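PDB 2O3I: DUF917 domain-containing protein, which is of unknown function but belongs to the DUF917 family, with N- and C-terminal domains that resemble those of S-methyl-thiohydantoin desulfurase. Local coordinates for residues V241-A246 against F323-G328; A149-T154 against A207-S212; G41-T46 against Q78-P83. The protein carries 2 engineered substitutions. All blocks are in the same frame, centred on the assembly; numbering follows the deposited sequence.

Interaction 1 of 3, residues V241-A246 against F323-G328; sequences VKTAEA and FVEGEG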
ATOM      1  N   VAL A 241      -1.989 -10.605  44.320  1.00 34.41           N
ATOM      2  CA  VAL A 241      -0.579 -10.473  43.967  1.00 36.41           C
ATOM      3  C   VAL A 241      -0.182  -8.999  43.902  1.00 36.10           C
ATOM      4  O   VAL A 241      -0.336  -8.339  42.868  1.00 36.50           O
ATOM      5  CB  VAL A 241      -0.285 -11.199  42.620  1.00 37.87           C
ATOM      6  CG1 VAL A 241      -1.348 -10.864  41.608  1.00 40.04           C
ATOM      7  CG2 VAL A 241       1.084 -10.822  42.099  1.00 37.58           C
ATOM      8  N   LYS A 242       0.334  -8.497  45.023  1.00 34.90           N
ATOM      9  CA  LYS A 242       0.725  -7.094  45.150  1.00 35.75           C
ATOM     10  C   LYS A 242       2.238  -6.859  45.211  1.00 34.24           C
ATOM     11  O   LYS A 242       2.689  -5.724  45.368  1.00 33.29           O
ATOM     12  CB  LYS A 242       0.077  -6.501  46.404  1.00 38.31           C
ATOM     13  CG  LYS A 242      -1.447  -6.615  46.467  1.00 38.26           C
ATOM     14  CD  LYS A 242      -1.962  -6.101  47.808  1.00 38.53           C
ATOM     15  CE  LYS A 242      -3.479  -6.096  47.881  1.00 38.68           C
ATOM     16  NZ  LYS A 242      -4.080  -5.161  46.890  1.00 41.92           N
ATOM     17  N   THR A 243       3.014  -7.931  45.102  1.00 33.19           N
ATOM     18  CA  THR A 243       4.467  -7.834  45.138  1.00 32.48           C
ATOM     19  C   THR A 243       5.076  -8.678  44.031  1.00 33.07           C
ATOM     20  O   THR A 243       4.490  -9.676  43.599  1.00 33.19           O
ATOM     21  CB  THR A 243       5.046  -8.349  46.468  1.00 32.16           C
ATOM     22  OG1 THR A 243       4.689  -9.726  46.635  1.00 32.52           O
ATOM     23  CG2 THR A 243       4.524  -7.540  47.640  1.00 31.68           C
ATOM     24  N   ALA A 244       6.264  -8.282  43.586  1.00 32.43           N
ATOM     25  CA  ALA A 244       6.970  -9.010  42.545  1.00 33.10           C
ATOM     26  C   ALA A 244       7.161 -10.469  42.967  1.00 33.07           C
ATOM     27  O   ALA A 244       6.996 -11.382  42.158  1.00 32.97           O
ATOM     28  CB  ALA A 244       8.327  -8.351  42.275  1.00 32.00           C
ATOM     29  N   GLU A 245       7.506 -10.684  44.234  1.00 33.76           N
ATOM     30  CA  GLU A 245       7.712 -12.032  44.758  1.00 35.28           C
ATOM     31  C   GLU A 245       6.420 -12.837  44.652  1.00 34.28           C
ATOM     32  O   GLU A 245       6.432 -14.003  44.262  1.00 33.85           O
ATOM     33  CB  GLU A 245       8.150 -11.976  46.220  1.00 37.39           C
ATOM     34  CG  GLU A 245       8.533 -13.327  46.807  1.00 44.17           C
ATOM     35  CD  GLU A 245       8.873 -13.248  48.291  1.00 47.06           C
ATOM     36  OE1 GLU A 245       9.529 -12.264  48.697  1.00 48.80           O
ATOM     37  OE2 GLU A 245       8.498 -14.171  49.046  1.00 47.92           O
ATOM     38  N   ALA A 246       5.306 -12.206  45.007  1.00 32.80           N
ATOM     39  CA  ALA A 246       4.011 -12.869  44.932  1.00 32.00           C
ATOM     40  C   ALA A 246       3.669 -13.203  43.482  1.00 29.94           C
ATOM     41  O   ALA A 246       3.038 -14.217  43.210  1.00 30.16           O
ATOM     42  CB  ALA A 246       2.924 -11.972  45.532  1.00 32.90           C
ATOM     43  N   PHE A 323       6.247  -4.949  36.976  1.00 25.58           N
ATOM     44  CA  PHE A 323       5.342  -5.237  38.066  1.00 26.46           C
ATOM     45  C   PHE A 323       5.502  -4.106  39.067  1.00 28.29           C
ATOM     46  O   PHE A 323       6.556  -3.936  39.683  1.00 27.15           O
ATOM     47  CB  PHE A 323       5.607  -6.581  38.754  1.00 25.65           C
ATOM     48  CG  PHE A 323       4.558  -6.920  39.784  1.00 27.51           C
ATOM     49  CD1 PHE A 323       4.616  -6.376  41.071  1.00 26.40           C
ATOM     50  CD2 PHE A 323       3.434  -7.666  39.426  1.00 28.46           C
ATOM     51  CE1 PHE A 323       3.567  -6.559  41.979  1.00 26.67           C
ATOM     52  CE2 PHE A 323       2.376  -7.856  40.332  1.00 27.00           C
ATOM     53  CZ  PHE A 323       2.444  -7.299  41.606  1.00 26.57           C
ATOM     54  N   VAL A 324       4.449  -3.314  39.203  1.00 30.32           N
ATOM     55  CA  VAL A 324       4.461  -2.199  40.121  1.00 30.69           C
ATOM     56  C   VAL A 324       3.812  -2.645  41.430  1.00 33.30           C
ATOM     57  O   VAL A 324       2.606  -2.884  41.497  1.00 32.01           O
ATOM     58  CB  VAL A 324       3.698  -1.002  39.528  1.00 30.06           C
ATOM     59  CG1 VAL A 324       3.949   0.251  40.373  1.00 28.80           C
ATOM     60  CG2 VAL A 324       4.140  -0.779  38.086  1.00 25.64           C
ATOM     61  N   GLU A 325       4.630  -2.768  42.468  1.00 36.73           N
ATOM     62  CA  GLU A 325       4.152  -3.193  43.771  1.00 40.51           C
ATOM     63  C   GLU A 325       3.300  -2.115  44.435  1.00 43.36           C
ATOM     64  O   GLU A 325       3.309  -0.954  44.020  1.00 43.13           O
ATOM     65  CB  GLU A 325       5.341  -3.549  44.662  1.00 40.28           C
ATOM     66  CG  GLU A 325       6.149  -4.733  44.151  1.00 41.36           C
ATOM     67  CD  GLU A 325       7.265  -5.142  45.094  1.00 41.53           C
ATOM     68  OE1 GLU A 325       7.800  -6.261  44.930  1.00 41.06           O
ATOM     69  OE2 GLU A 325       7.610  -4.344  45.994  1.00 41.73           O
ATOM     70  N   GLY A 326       2.561  -2.515  45.468  1.00 45.77           N
ATOM     71  CA  GLY A 326       1.707  -1.584  46.184  1.00 48.18           C
ATOM     72  C   GLY A 326       0.239  -1.905  45.996  1.00 49.31           C
ATOM     73  O   GLY A 326      -0.141  -3.064  45.854  1.00 51.13           O
ATOM     74  N   GLU A 327      -0.595  -0.875  45.999  1.00 50.49           N
ATOM     75  CA  GLU A 327      -2.029  -1.060  45.816  1.00 51.91           C
ATOM     76  C   GLU A 327      -2.417  -0.418  44.492  1.00 50.44           C
ATOM     77  O   GLU A 327      -2.024   0.710  44.204  1.00 51.25           O
ATOM     78  CB  GLU A 327      -2.806  -0.394  46.956  1.00 54.39           C
ATOM     79  CG  GLU A 327      -2.392  -0.843  48.358  1.00 59.10           C
ATOM     80  CD  GLU A 327      -2.939  -2.209  48.752  1.00 61.41           C
ATOM     81  OE1 GLU A 327      -2.542  -2.717  49.824  1.00 63.21           O
ATOM     82  OE2 GLU A 327      -3.767  -2.772  48.002  1.00 62.00           O
ATOM     83  N   GLY A 328      -3.178  -1.140  43.682  1.00 48.97           N
ATOM     84  CA  GLY A 328      -3.592  -0.588  42.404  1.00 46.92           C
ATOM     85  C   GLY A 328      -3.032  -1.336  41.211  1.00 43.89           C
ATOM     86  O   GLY A 328      -2.539  -2.454  41.344  1.00 44.04           O
TER

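Interaction 2 of 3, residues A149-T154 against A207-S212; sequences AGVPPT and AMWMMS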
ATOM      1  N   ALA A 149       4.566 -21.377  10.366  1.00 20.69           N
ATOM      2  CA  ALA A 149       3.822 -22.516   9.851  1.00 23.63           C
ATOM      3  C   ALA A 149       3.571 -22.362   8.354  1.00 25.11           C
ATOM      4  O   ALA A 149       3.110 -23.289   7.699  1.00 27.11           O
ATOM      5  CB  ALA A 149       2.497 -22.653  10.586  1.00 23.52           C
ATOM      6  N   GLY A 150       3.854 -21.182   7.816  1.00 25.29           N
ATOM      7  CA  GLY A 150       3.645 -20.980   6.397  1.00 25.17           C
ATOM      8  C   GLY A 150       2.214 -20.794   5.904  1.00 24.27           C
ATOM      9  O   GLY A 150       1.903 -21.156   4.761  1.00 23.75           O
ATOM     10  N   VAL A 151       1.345 -20.250   6.766  1.00 23.96           N
ATOM     11  CA  VAL A 151      -0.059 -19.975   6.396  1.00 25.25           C
ATOM     12  C   VAL A 151      -0.072 -18.801   5.445  1.00 23.97           C
ATOM     13  O   VAL A 151       0.496 -17.768   5.750  1.00 22.96           O
ATOM     14  CB  VAL A 151      -0.895 -19.517   7.625  1.00 25.45           C
ATOM     15  CG1 VAL A 151      -2.263 -19.141   7.182  1.00 26.04           C
ATOM     16  CG2 VAL A 151      -0.980 -20.647   8.590  1.00 23.83           C
ATOM     17  N   PRO A 152      -0.690 -18.948   4.260  1.00 23.25           N
ATOM     18  CA  PRO A 152      -0.683 -17.799   3.349  1.00 23.06           C
ATOM     19  C   PRO A 152      -1.154 -16.565   4.103  1.00 21.96           C
ATOM     20  O   PRO A 152      -2.194 -16.594   4.750  1.00 21.22           O
ATOM     21  CB  PRO A 152      -1.650 -18.226   2.246  1.00 22.88           C
ATOM     22  CG  PRO A 152      -1.426 -19.706   2.181  1.00 23.37           C
ATOM     23  CD  PRO A 152      -1.397 -20.093   3.658  1.00 22.53           C
ATOM     24  N   PRO A 153      -0.374 -15.475   4.050  1.00 22.60           N
ATOM     25  CA  PRO A 153      -0.732 -14.233   4.744  1.00 22.72           C
ATOM     26  C   PRO A 153      -1.840 -13.426   4.078  1.00 23.28           C
ATOM     27  O   PRO A 153      -2.500 -12.615   4.733  1.00 22.30           O
ATOM     28  CB  PRO A 153       0.593 -13.471   4.781  1.00 23.25           C
ATOM     29  CG  PRO A 153       1.230 -13.868   3.490  1.00 24.15           C
ATOM     30  CD  PRO A 153       0.974 -15.371   3.457  1.00 23.11           C
ATOM     31  N   THR A 154      -2.036 -13.636   2.779  1.00 22.45           N
ATOM     32  CA  THR A 154      -3.071 -12.911   2.048  1.00 21.14           C
ATOM     33  C   THR A 154      -3.996 -13.922   1.385  1.00 20.94           C
ATOM     34  O   THR A 154      -3.631 -15.076   1.201  1.00 18.98           O
ATOM     35  CB  THR A 154      -2.470 -12.009   0.953  1.00 18.93           C
ATOM     36  OG1 THR A 154      -1.923 -12.827  -0.083  1.00 19.54           O
ATOM     37  CG2 THR A 154      -1.376 -11.130   1.521  1.00 18.34           C
ATOM     38  N   ALA A 207      -7.701  -8.466   9.070  1.00 23.83           N
ATOM     39  CA  ALA A 207      -8.151  -9.847   9.033  1.00 25.26           C
ATOM     40  C   ALA A 207      -7.281 -10.547   7.995  1.00 26.25           C
ATOM     41  O   ALA A 207      -7.304 -10.202   6.807  1.00 24.44           O
ATOM     42  CB  ALA A 207      -9.628  -9.926   8.641  1.00 26.31           C
HETATM   43  N   MSE A 208      -6.497 -11.517   8.453  1.00 25.89           N
HETATM   44  CA  MSE A 208      -5.611 -12.253   7.560  1.00 26.98           C
HETATM   45  C   MSE A 208      -5.353 -13.658   8.094  1.00 26.16           C
HETATM   46  O   MSE A 208      -5.852 -14.031   9.161  1.00 24.36           O
HETATM   47  CB  MSE A 208      -4.282 -11.493   7.385  1.00 26.52           C
HETATM   48  CG  MSE A 208      -3.472 -11.298   8.666  1.00 29.67           C
HETATM   49 SE   MSE A 208      -1.908 -10.173   8.385  1.00 35.19          SE
HETATM   50  CE  MSE A 208      -0.727 -11.481   7.585  1.00 32.15           C
ATOM     51  N   TRP A 209      -4.582 -14.435   7.340  1.00 25.37           N
ATOM     52  CA  TRP A 209      -4.250 -15.799   7.729  1.00 25.86           C
ATOM     53  C   TRP A 209      -5.476 -16.712   7.903  1.00 24.75           C
ATOM     54  O   TRP A 209      -5.613 -17.429   8.901  1.00 22.89           O
ATOM     55  CB  TRP A 209      -3.394 -15.787   9.009  1.00 25.09           C
ATOM     56  CG  TRP A 209      -1.930 -15.464   8.753  1.00 26.59           C
ATOM     57  CD1 TRP A 209      -1.161 -15.923   7.719  1.00 27.29           C
ATOM     58  CD2 TRP A 209      -1.057 -14.686   9.582  1.00 24.99           C
ATOM     59  NE1 TRP A 209       0.132 -15.487   7.853  1.00 27.61           N
ATOM     60  CE2 TRP A 209       0.229 -14.726   8.988  1.00 26.63           C
ATOM     61  CE3 TRP A 209      -1.233 -13.962  10.770  1.00 24.50           C
ATOM     62  CZ2 TRP A 209       1.337 -14.069   9.539  1.00 24.77           C
ATOM     63  CZ3 TRP A 209      -0.129 -13.306  11.323  1.00 26.09           C
ATOM     64  CH2 TRP A 209       1.139 -13.366  10.705  1.00 26.00           C
HETATM   65  N   MSE A 210      -6.369 -16.677   6.924  1.00 23.56           N
HETATM   66  CA  MSE A 210      -7.546 -17.533   6.955  1.00 25.75           C
HETATM   67  C   MSE A 210      -7.039 -18.978   6.974  1.00 26.12           C
HETATM   68  O   MSE A 210      -6.119 -19.329   6.232  1.00 23.25           O
HETATM   69  CB  MSE A 210      -8.406 -17.293   5.717  1.00 26.95           C
HETATM   70  CG  MSE A 210      -9.052 -15.921   5.661  1.00 29.44           C
HETATM   71 SE   MSE A 210     -10.089 -15.686   4.035  1.00 39.28          SE
HETATM   72  CE  MSE A 210      -8.685 -14.943   2.923  1.00 35.81           C
HETATM   73  N   MSE A 211      -7.632 -19.815   7.821  1.00 26.26           N
HETATM   74  CA  MSE A 211      -7.189 -21.200   7.926  1.00 28.12           C
HETATM   75  C   MSE A 211      -8.311 -22.231   7.997  1.00 29.18           C
HETATM   76  O   MSE A 211      -9.399 -21.964   8.517  1.00 29.09           O
HETATM   77  CB  MSE A 211      -6.305 -21.373   9.169  1.00 27.95           C
HETATM   78  CG  MSE A 211      -5.083 -20.457   9.213  1.00 34.24           C
HETATM   79 SE   MSE A 211      -4.324 -20.308  11.007  1.00 37.02          SE
HETATM   80  CE  MSE A 211      -2.541 -19.825  10.570  1.00 41.93           C
ATOM     81  N   SER A 212      -8.016 -23.419   7.480  1.00 28.60           N
ATOM     82  CA  SER A 212      -8.942 -24.536   7.515  1.00 30.47           C
ATOM     83  C   SER A 212      -8.557 -25.234   8.812  1.00 31.46           C
ATOM     84  O   SER A 212      -7.479 -24.985   9.342  1.00 31.74           O
ATOM     85  CB  SER A 212      -8.705 -25.455   6.326  1.00 29.31           C
TER
HETATM   86  O   HOH W   1      -4.472 -17.638   4.207  1.00 25.81           O

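Interaction 3 of 3, residues G41-T46 against Q78-P83; sequences GDYYPT and QWPNGP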
ATOM      1  N   GLY A  41     -27.341  -6.064  23.018  1.00 31.45           N
ATOM      2  CA  GLY A  41     -28.123  -4.941  22.545  1.00 32.26           C
ATOM      3  C   GLY A  41     -28.206  -4.917  21.035  1.00 32.82           C
ATOM      4  O   GLY A  41     -28.158  -5.960  20.381  1.00 34.96           O
ATOM      5  N   ASP A  42     -28.334  -3.724  20.473  1.00 32.82           N
ATOM      6  CA  ASP A  42     -28.413  -3.578  19.030  1.00 32.22           C
ATOM      7  C   ASP A  42     -27.105  -4.043  18.394  1.00 30.52           C
ATOM      8  O   ASP A  42     -27.105  -4.922  17.536  1.00 31.00           O
ATOM      9  CB  ASP A  42     -28.667  -2.118  18.652  1.00 32.99           C
ATOM     10  CG  ASP A  42     -28.983  -1.950  17.179  1.00 35.63           C
ATOM     11  OD1 ASP A  42     -28.521  -0.961  16.577  1.00 38.49           O
ATOM     12  OD2 ASP A  42     -29.705  -2.806  16.624  1.00 38.04           O
ATOM     13  N   TYR A  43     -25.992  -3.456  18.828  1.00 29.59           N
ATOM     14  CA  TYR A  43     -24.683  -3.803  18.279  1.00 30.13           C
ATOM     15  C   TYR A  43     -24.248  -5.248  18.581  1.00 29.64           C
ATOM     16  O   TYR A  43     -23.917  -5.990  17.661  1.00 30.14           O
ATOM     17  CB  TYR A  43     -23.630  -2.804  18.771  1.00 29.37           C
ATOM     18  CG  TYR A  43     -22.310  -2.857  18.018  1.00 32.42           C
ATOM     19  CD1 TYR A  43     -21.327  -3.800  18.344  1.00 30.94           C
ATOM     20  CD2 TYR A  43     -22.039  -1.952  16.984  1.00 32.20           C
ATOM     21  CE1 TYR A  43     -20.105  -3.833  17.662  1.00 33.10           C
ATOM     22  CE2 TYR A  43     -20.823  -1.982  16.292  1.00 33.30           C
ATOM     23  CZ  TYR A  43     -19.863  -2.920  16.640  1.00 33.64           C
ATOM     24  OH  TYR A  43     -18.660  -2.935  15.981  1.00 35.50           O
ATOM     25  N   TYR A  44     -24.253  -5.648  19.852  1.00 28.15           N
ATOM     26  CA  TYR A  44     -23.860  -7.011  20.218  1.00 27.66           C
ATOM     27  C   TYR A  44     -25.083  -7.886  20.482  1.00 28.49           C
ATOM     28  O   TYR A  44     -25.746  -7.751  21.510  1.00 28.21           O
ATOM     29  CB  TYR A  44     -22.966  -7.006  21.462  1.00 24.08           C
ATOM     30  CG  TYR A  44     -21.634  -6.317  21.268  1.00 23.62           C
ATOM     31  CD1 TYR A  44     -21.395  -5.054  21.818  1.00 22.33           C
ATOM     32  CD2 TYR A  44     -20.611  -6.925  20.530  1.00 21.32           C
ATOM     33  CE1 TYR A  44     -20.166  -4.411  21.643  1.00 20.95           C
ATOM     34  CE2 TYR A  44     -19.381  -6.290  20.346  1.00 21.29           C
ATOM     35  CZ  TYR A  44     -19.170  -5.031  20.906  1.00 20.74           C
ATOM     36  OH  TYR A  44     -17.980  -4.380  20.706  1.00 21.25           O
ATOM     37  N   PRO A  45     -25.394  -8.809  19.558  1.00 29.15           N
ATOM     38  CA  PRO A  45     -26.561  -9.676  19.752  1.00 30.98           C
ATOM     39  C   PRO A  45     -26.412 -10.649  20.920  1.00 31.41           C
ATOM     40  O   PRO A  45     -27.370 -11.306  21.315  1.00 31.63           O
ATOM     41  CB  PRO A  45     -26.692 -10.380  18.402  1.00 28.41           C
ATOM     42  CG  PRO A  45     -25.258 -10.511  17.971  1.00 30.81           C
ATOM     43  CD  PRO A  45     -24.673  -9.160  18.320  1.00 28.80           C
ATOM     44  N   THR A  46     -25.213 -10.740  21.482  1.00 33.53           N
ATOM     45  CA  THR A  46     -25.008 -11.635  22.606  1.00 34.25           C
ATOM     46  C   THR A  46     -24.033 -11.074  23.638  1.00 35.32           C
ATOM     47  O   THR A  46     -23.148 -10.276  23.323  1.00 34.87           O
ATOM     48  CB  THR A  46     -24.559 -13.044  22.130  1.00 34.08           C
ATOM     49  OG1 THR A  46     -24.488 -13.918  23.255  1.00 35.08           O
ATOM     50  CG2 THR A  46     -23.209 -12.992  21.447  1.00 34.66           C
ATOM     51  N   GLN A  78     -14.510   3.166  20.300  1.00 39.40           N
ATOM     52  CA  GLN A  78     -15.513   2.733  21.269  1.00 38.07           C
ATOM     53  C   GLN A  78     -16.057   1.360  20.873  1.00 37.24           C
ATOM     54  O   GLN A  78     -16.330   0.520  21.726  1.00 36.59           O
ATOM     55  CB  GLN A  78     -16.673   3.729  21.324  1.00 40.60           C
ATOM     56  CG  GLN A  78     -16.357   5.064  21.971  1.00 43.17           C
ATOM     57  CD  GLN A  78     -16.011   4.929  23.439  1.00 45.81           C
ATOM     58  OE1 GLN A  78     -14.864   4.658  23.797  1.00 46.49           O
ATOM     59  NE2 GLN A  78     -17.011   5.104  24.301  1.00 45.98           N
ATOM     60  N   TRP A  79     -16.232   1.150  19.570  1.00 36.37           N
ATOM     61  CA  TRP A  79     -16.723  -0.125  19.043  1.00 35.75           C
ATOM     62  C   TRP A  79     -15.722  -0.609  17.989  1.00 33.07           C
ATOM     63  O   TRP A  79     -15.132   0.194  17.276  1.00 33.01           O
ATOM     64  CB  TRP A  79     -18.114   0.047  18.421  1.00 37.15           C
ATOM     65  CG  TRP A  79     -19.038   0.881  19.267  1.00 41.10           C
ATOM     66  CD1 TRP A  79     -19.054   2.245  19.368  1.00 41.96           C
ATOM     67  CD2 TRP A  79     -20.046   0.404  20.162  1.00 42.37           C
ATOM     68  NE1 TRP A  79     -20.007   2.646  20.269  1.00 43.51           N
ATOM     69  CE2 TRP A  79     -20.632   1.537  20.774  1.00 43.51           C
ATOM     70  CE3 TRP A  79     -20.511  -0.871  20.509  1.00 42.65           C
ATOM     71  CZ2 TRP A  79     -21.660   1.435  21.712  1.00 43.01           C
ATOM     72  CZ3 TRP A  79     -21.533  -0.974  21.442  1.00 44.09           C
ATOM     73  CH2 TRP A  79     -22.096   0.175  22.034  1.00 45.86           C
ATOM     74  N   PRO A  80     -15.511  -1.928  17.886  1.00 30.76           N
ATOM     75  CA  PRO A  80     -14.561  -2.461  16.906  1.00 29.44           C
ATOM     76  C   PRO A  80     -15.111  -2.601  15.487  1.00 28.31           C
ATOM     77  O   PRO A  80     -15.103  -3.693  14.919  1.00 25.24           O
ATOM     78  CB  PRO A  80     -14.191  -3.808  17.509  1.00 29.96           C
ATOM     79  CG  PRO A  80     -15.494  -4.256  18.082  1.00 29.07           C
ATOM     80  CD  PRO A  80     -16.030  -3.000  18.754  1.00 30.16           C
ATOM     81  N   ASN A  81     -15.581  -1.499  14.914  1.00 27.28           N
ATOM     82  CA  ASN A  81     -16.132  -1.539  13.564  1.00 28.62           C
ATOM     83  C   ASN A  81     -15.133  -2.060  12.535  1.00 27.12           C
ATOM     84  O   ASN A  81     -15.481  -2.887  11.691  1.00 28.88           O
ATOM     85  CB  ASN A  81     -16.635  -0.154  13.141  1.00 28.95           C
ATOM     86  CG  ASN A  81     -17.937   0.227  13.821  1.00 31.24           C
ATOM     87  OD1 ASN A  81     -18.506  -0.562  14.578  1.00 31.35           O
ATOM     88  ND2 ASN A  81     -18.418   1.437  13.549  1.00 31.02           N
ATOM     89  N   GLY A  82     -13.897  -1.581  12.604  1.00 24.41           N
ATOM     90  CA  GLY A  82     -12.882  -2.025  11.660  1.00 25.36           C
ATOM     91  C   GLY A  82     -12.674  -3.531  11.653  1.00 23.52           C
ATOM     92  O   GLY A  82     -12.816  -4.166  10.607  1.00 22.19           O
ATOM     93  N   PRO A  83     -12.316  -4.132  12.801  1.00 23.09           N
ATOM     94  CA  PRO A  83     -12.103  -5.581  12.876  1.00 24.19           C
ATOM     95  C   PRO A  83     -13.349  -6.372  12.472  1.00 24.15           C
ATOM     96  O   PRO A  83     -13.256  -7.385  11.781  1.00 24.66           O
ATOM     97  CB  PRO A  83     -11.720  -5.796  14.340  1.00 24.81           C
ATOM     98  CG  PRO A  83     -10.966  -4.547  14.661  1.00 23.65           C
ATOM     99  CD  PRO A  83     -11.839  -3.472  14.031  1.00 22.15           C
TER
HETATM  100  O   HOH W   2     -17.475  -2.129  22.326  1.00 19.19           O

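Interaction 1 of 3, residues V241-A246 against F323-G328
E325 reaches across to the start of helix 244-255. Its CB lies 3.5 Å from K242 O; CG then passes beside T243 CA, and the extended chain carries OE1 to A244 N, a bond of 2.9 Å with an N-H...O angle of 164°. The amide meets the anti side of OE1, 21° out of the carboxylate plane, and A244 CB also rests against this oxygen. T243 is the N-cap residue, its OG1 taking the hydrogen bond from A246 N, while E325 occupies another first-turn amide, where the helix dipole would probably favour a negative charge. K242 O receives G326 N at 3.2 Å, which ties the helix lead-in to the turn leaving strand 319-324. Farther out, K242 bends at its last torsion (chi4 -64°) and sets NZ 2.7 Å from E327 OE2, a salt bridge on the syn side, tilted from the carboxylate plane. The buried F323 ring packs against the same backbone, with T243 O over one face. V241 O sits at its edge, 3.2 Å from F323 CZ, and V241 CG2 packs on CE2. H330 lies nearly parallel to the same ring, and M247 touches it from the helix.

Interaction 2 of 3, residues A149-T154 against A207-S212
V151 and P153 close on the indole of W209. V151 CG1, placed anti to the backbone N (chi1 175°), lies 3.4 Å from W209 CD1. Two successive carbonyls come to the rim of the indole near its plane: V151 O is 3.1 Å from W209 NE1, and P152 O is 3.2 Å from W209 CD1. P153 follows with CA 3.4 Å from the same CD1, while its CB approaches NE1. M208, a selenomethionine, covers one face of the indole. Its CG lies between the backbone N and the carbonyl carbon (chi1 62°), and a bend about the CG-SE bond brings CE over the centre of that face, 3.6 Å above the plane. The same methyl touches P153 CB and P153 O, filling the corner where the proline meets the indole. M211, also selenomethionine, reaches toward V151, with its CG 3.7 Å from V151 CG1; the modelled position of its methyl is doubtful. One water joins the backbones, donating to P152 O at 2.6 Å and to M210 O.

Around this first shell, Y146 stacks on W209, and I183 and V187 of helix 183-194 pack against P153. L216 and A219 of helix 213-219 touch M211, while strand 61-69 supplies M64 beside M208 and W209. G150, with positive phi, ends helix 145-148 in a Schellman motif and turns the chain into the two prolines. W209 itself has left-handed backbone angles, which interrupt the regular course of strand 203-211 near its end. The contact therefore joins a helix-to-strand connection to a strand inside the large mixed sheet, where 203-211 runs antiparallel between 61-69 and 156-159, in the manner of an alpha/beta domain whose sheet is covered by helices.

Interaction 3 of 3, residues G41-T46 against Q78-P83
Y43 presents one ring face to W79 and its hydroxyl to N81; with CG anti to the backbone N (chi1 -166°), the ring is directed toward the 78-83 segment. W79 CE3 stands 3.6 Å above the Y43 ring plane, offset toward the rim. The two rings meet obliquely, with planes at 44° and centroids 4.9 Å apart. At the far end Y43 OH donates to N81 OD1 in a 2.8 Å bond, in the carbonyl plane. Ring and amide are 18° apart, nearly coplanar, and the oxygen also lies at the ring edge by CE2. The other half of that amide, ND2, is held by E161 O. K123 makes a cation-pi contact with Y43 and bonds its carbonyl oxygen.

Together Y43, Y44 and W79 form an aromatic cluster between the loop that leads from helix 28-35 to strand 49-52 and the start of helix 81-96. P80, at the helix N-cap position, is the centre of an inverse gamma turn, spanned by a weak bond from N81 N to W79 O.

Y44 comes next, with Y43 CD1 3.4 Å above the plane of its ring, over the centre. Its meeting with W79 is rim to rim, Y44 CE1 to W79 CZ3 at 3.7 Å. Y44 OH closes on P80 CD at 3.1 Å and donates to a water in the plane of the ring, which in turn donates to Q78 O. F38 meets the Y44 ring edge-to-face, and L119 of helix 111-124 touches both Y44 and P80.

Along the chain the three contacts lie in series, interaction 3 closing before interaction 2 opens and interaction 2 before interaction 1. Interactions 2 and 3 are neighbours: their centres are 25 Å apart, but their nearest atoms come to about 5 Å without touching. Strand 61-69 connects them, since P83 of one and M208 and W209 of the other pack on it. Interaction 2 also pairs a segment of the N-terminal domain family with one of the C-terminal domain family. Interaction 1 stands apart where strand 319-324 of the antiparallel sheet ends, with its centre 39 Å from that of interaction 2, on the opposite side of the chain's centre, and 34 Å from that of interaction 3.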